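Local structure of trwC protein (Escherichia coli, 1QX0) at residues B[32-37]-B[146-151]. The protein is a conjugative plasmid relaxase; its N-terminal domain, the part described here, probably nicks one DNA strand at the transfer origin and becomes covalently attached to it. Sequence-based numbering, arbitrary orientation.
With ZN (zinc ion), chain D.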
ATOM      1  N   ASP B  32      -6.965  14.619  -1.603  1.00 45.43           N
ATOM      2  CA  ASP B  32      -5.845  14.378  -2.568  1.00 45.71           C
ATOM      3  C   ASP B  32      -5.446  12.893  -2.565  1.00 44.79           C
ATOM      4  O   ASP B  32      -4.331  12.537  -2.161  1.00 45.00           O
ATOM      5  CB  ASP B  32      -4.636  15.268  -2.227  1.00 46.56           C
ATOM      6  CG  ASP B  32      -3.817  15.661  -3.463  1.00 48.96           C
ATOM      7  OD1 ASP B  32      -4.315  16.491  -4.270  1.00 51.38           O
ATOM      8  OD2 ASP B  32      -2.666  15.203  -3.700  1.00 50.56           O
ATOM      9  N   ALA B  33      -6.361  12.036  -3.031  1.00 43.41           N
ATOM     10  CA  ALA B  33      -6.206  10.585  -2.902  1.00 41.61           C
ATOM     11  C   ALA B  33      -5.126   9.973  -3.814  1.00 40.12           C
ATOM     12  O   ALA B  33      -4.626   8.884  -3.530  1.00 40.12           O
ATOM     13  CB  ALA B  33      -7.551   9.888  -3.091  1.00 41.59           C
ATOM     14  N   SER B  34      -4.808  10.655  -4.913  1.00 38.10           N
ATOM     15  CA  SER B  34      -3.690  10.290  -5.777  1.00 36.44           C
ATOM     16  C   SER B  34      -2.600  11.315  -5.625  1.00 34.87           C
ATOM     17  O   SER B  34      -2.877  12.518  -5.601  1.00 34.79           O
ATOM     18  CB  SER B  34      -4.100  10.279  -7.240  1.00 36.38           C
ATOM     19  OG  SER B  34      -4.635   9.025  -7.564  1.00 38.61           O
ATOM     20  N   GLU B  35      -1.362  10.838  -5.554  1.00 32.67           N
ATOM     21  CA  GLU B  35      -0.217  11.719  -5.457  1.00 31.30           C
ATOM     22  C   GLU B  35       1.065  11.072  -5.959  1.00 29.19           C
ATOM     23  O   GLU B  35       1.326   9.904  -5.683  1.00 27.84           O
ATOM     24  CB  GLU B  35      -0.030  12.221  -4.024  1.00 32.06           C
ATOM     25  CG  GLU B  35       0.681  13.568  -3.953  1.00 36.40           C
ATOM     26  CD  GLU B  35       0.779  14.091  -2.534  1.00 41.88           C
ATOM     27  OE1 GLU B  35       1.845  13.883  -1.896  1.00 42.70           O
ATOM     28  OE2 GLU B  35      -0.218  14.704  -2.062  1.00 43.01           O
ATOM     29  N   TRP B  36       1.840  11.845  -6.725  1.00 27.29           N
ATOM     30  CA  TRP B  36       3.171  11.438  -7.162  1.00 25.79           C
ATOM     31  C   TRP B  36       4.144  11.536  -5.970  1.00 24.67           C
ATOM     32  O   TRP B  36       4.005  12.412  -5.127  1.00 23.11           O
ATOM     33  CB  TRP B  36       3.681  12.336  -8.306  1.00 25.11           C
ATOM     34  CG  TRP B  36       3.001  12.169  -9.653  1.00 24.28           C
ATOM     35  CD1 TRP B  36       2.292  13.130 -10.337  1.00 23.84           C
ATOM     36  CD2 TRP B  36       2.975  10.995 -10.482  1.00 22.17           C
ATOM     37  NE1 TRP B  36       1.831  12.621 -11.525  1.00 24.36           N
ATOM     38  CE2 TRP B  36       2.228  11.313 -11.641  1.00 22.67           C
ATOM     39  CE3 TRP B  36       3.506   9.698 -10.365  1.00 20.35           C
ATOM     40  CZ2 TRP B  36       2.007  10.391 -12.673  1.00 20.29           C
ATOM     41  CZ3 TRP B  36       3.287   8.790 -11.382  1.00 18.93           C
ATOM     42  CH2 TRP B  36       2.541   9.141 -12.525  1.00 21.51           C
ATOM     43  N   GLN B  37       5.107  10.621  -5.900  1.00 24.47           N
ATOM     44  CA  GLN B  37       6.277  10.810  -5.036  1.00 24.56           C
ATOM     45  C   GLN B  37       7.547  10.289  -5.693  1.00 25.40           C
ATOM     46  O   GLN B  37       7.515   9.331  -6.470  1.00 24.73           O
ATOM     47  CB  GLN B  37       6.112  10.184  -3.640  1.00 24.45           C
ATOM     48  CG  GLN B  37       7.269  10.513  -2.643  1.00 21.62           C
ATOM     49  CD  GLN B  37       7.008  10.043  -1.216  1.00 20.85           C
ATOM     50  OE1 GLN B  37       5.840   9.933  -0.784  1.00 20.54           O
ATOM     51  NE2 GLN B  37       8.087   9.785  -0.465  1.00 17.58           N
ATOM     52  N   GLY B 146       3.534   6.293  -7.830  1.00 16.21           N
ATOM     53  CA  GLY B 146       2.148   6.757  -7.796  1.00 16.88           C
ATOM     54  C   GLY B 146       1.479   6.167  -6.572  1.00 16.76           C
ATOM     55  O   GLY B 146       1.405   4.957  -6.427  1.00 18.06           O
ATOM     56  N   LYS B 147       1.024   7.029  -5.682  1.00 17.10           N
ATOM     57  CA  LYS B 147       0.405   6.632  -4.432  1.00 16.77           C
ATOM     58  C   LYS B 147      -1.108   6.799  -4.522  1.00 17.48           C
ATOM     59  O   LYS B 147      -1.604   7.864  -4.926  1.00 17.16           O
ATOM     60  CB  LYS B 147       0.936   7.512  -3.298  1.00 16.75           C
ATOM     61  CG  LYS B 147       2.455   7.515  -3.101  1.00 15.02           C
ATOM     62  CD  LYS B 147       2.790   8.312  -1.825  1.00 13.42           C
ATOM     63  CE  LYS B 147       2.779   9.825  -2.073  1.00 15.72           C
ATOM     64  NZ  LYS B 147       3.140  10.640  -0.825  1.00 15.72           N
ATOM     65  N   PHE B 148      -1.839   5.748  -4.127  1.00 17.43           N
ATOM     66  CA  PHE B 148      -3.303   5.725  -4.192  1.00 16.75           C
ATOM     67  C   PHE B 148      -3.882   5.357  -2.831  1.00 16.43           C
ATOM     68  O   PHE B 148      -3.834   4.199  -2.400  1.00 15.67           O
ATOM     69  CB  PHE B 148      -3.776   4.761  -5.302  1.00 16.69           C
ATOM     70  CG  PHE B 148      -3.142   5.042  -6.635  1.00 16.06           C
ATOM     71  CD1 PHE B 148      -1.937   4.419  -7.002  1.00 15.11           C
ATOM     72  CD2 PHE B 148      -3.708   5.981  -7.509  1.00 15.56           C
ATOM     73  CE1 PHE B 148      -1.330   4.699  -8.242  1.00 12.76           C
ATOM     74  CE2 PHE B 148      -3.107   6.270  -8.733  1.00 13.11           C
ATOM     75  CZ  PHE B 148      -1.891   5.633  -9.085  1.00 12.06           C
ATOM     76  N   ARG B 149      -4.403   6.364  -2.142  1.00 16.92           N
ATOM     77  CA  ARG B 149      -4.988   6.170  -0.820  1.00 17.60           C
ATOM     78  C   ARG B 149      -6.452   5.730  -0.937  1.00 17.79           C
ATOM     79  O   ARG B 149      -7.235   6.304  -1.706  1.00 17.64           O
ATOM     80  CB  ARG B 149      -4.869   7.444   0.021  1.00 17.42           C
ATOM     81  CG  ARG B 149      -5.171   7.223   1.511  1.00 19.53           C
ATOM     82  CD  ARG B 149      -5.310   8.472   2.363  1.00 18.96           C
ATOM     83  NE  ARG B 149      -6.381   9.305   1.875  1.00 21.18           N
ATOM     84  CZ  ARG B 149      -6.265  10.593   1.562  1.00 21.65           C
ATOM     85  NH1 ARG B 149      -7.326  11.237   1.114  1.00 20.79           N
ATOM     86  NH2 ARG B 149      -5.120  11.249   1.722  1.00 18.44           N
ATOM     87  N   HIS B 150      -6.805   4.709  -0.157  1.00 17.98           N
ATOM     88  CA  HIS B 150      -8.122   4.085  -0.193  1.00 17.61           C
ATOM     89  C   HIS B 150      -8.664   3.995   1.223  1.00 17.47           C
ATOM     90  O   HIS B 150      -7.901   4.066   2.169  1.00 16.41           O
ATOM     91  CB  HIS B 150      -7.981   2.682  -0.769  1.00 18.15           C
ATOM     92  CG  HIS B 150      -7.671   2.659  -2.237  1.00 19.97           C
ATOM     93  ND1 HIS B 150      -7.450   1.491  -2.926  1.00 23.24           N
ATOM     94  CD2 HIS B 150      -7.584   3.654  -3.152  1.00 22.07           C
ATOM     95  CE1 HIS B 150      -7.233   1.768  -4.202  1.00 24.12           C
ATOM     96  NE2 HIS B 150      -7.311   3.074  -4.365  1.00 21.37           N
ATOM     97  N   GLU B 151      -9.981   3.796   1.361  1.00 17.92           N
ATOM     98  CA  GLU B 151     -10.627   3.886   2.671  1.00 17.85           C
ATOM     99  C   GLU B 151     -11.443   2.674   3.091  1.00 17.21           C
ATOM    100  O   GLU B 151     -11.937   2.645   4.215  1.00 18.04           O
ATOM    101  CB  GLU B 151     -11.499   5.163   2.760  1.00 17.78           C
ATOM    102  CG  GLU B 151     -10.751   6.450   2.447  1.00 20.16           C
ATOM    103  CD  GLU B 151     -11.625   7.706   2.492  1.00 24.62           C
ATOM    104  OE1 GLU B 151     -12.869   7.575   2.639  1.00 22.41           O
ATOM    105  OE2 GLU B 151     -11.052   8.833   2.384  1.00 25.43           O
TER
HETATM  106 ZN    ZN D 294      -7.083  -0.369  -2.080  1.00 24.88          ZN
HETATM  107  O   HOH W   1       4.405  13.052  -2.514  1.00 32.64           O
HETATM  108  O   HOH W   2      -7.493  -2.814  -1.805  1.00 27.14           O
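Ala33 O accepts a hydrogen bond from Arg149 N at 2.9 Å, nearly straight at 169°, where the short strand 34-37 joins strand 145-152 as an antiparallel neighbour in the relaxase sheet, whose 145-152 and 158-171 strands carry the HUH-type histidine cluster. There His150 ND1 binds the zinc ion with His161 and His163, and Tyr18 O holds its NE2. CA of Ala33 also lies over one face of the Arg149 guanidinium, which forms its salt bridge with Asp111. Ser34 pairs with Phe148 in a non-hydrogen-bonded position; OG, beside the backbone N and opposite the carbonyl carbon (chi1 -87°), reaches ring atom CD2 of Phe148 at 3.2 Å, while Phe55 and Tyr19 meet the same ring. Glu35 forms the hydrogen-bonded pair with Lys147: its N donates to Lys147 O at 3.0 Å, and its O receives Lys147 N. On the face bearing these two residues their side chains run side by side, ending in a long salt bridge, Glu35 OE1 to Lys147 NZ at 3.7 Å. Trp36 lies with Ser34 and Phe148 on the other face, CE3 being 4.1 Å from CA of Gly146. Gln37 closes the strand, its extended side chain slanting across Lys147, which bends at chi3 (-80°) and brings NZ within 2.8 Å of Gln37 OE1, in the amide's carbonyl plane; Gln37 NE2 in turn hydrogen-bonds to Ala115 O, so the amide is held at both ends and its flip is set. A methionine in place of Lys147 would probably leave Glu35 without its charged mate and Gln37 OE1 without this donor. A water also bonds the ammonium, accepting from Lys147 NZ and donating to Glu35 OE1 and, at 2.7 Å, to Trp36 O.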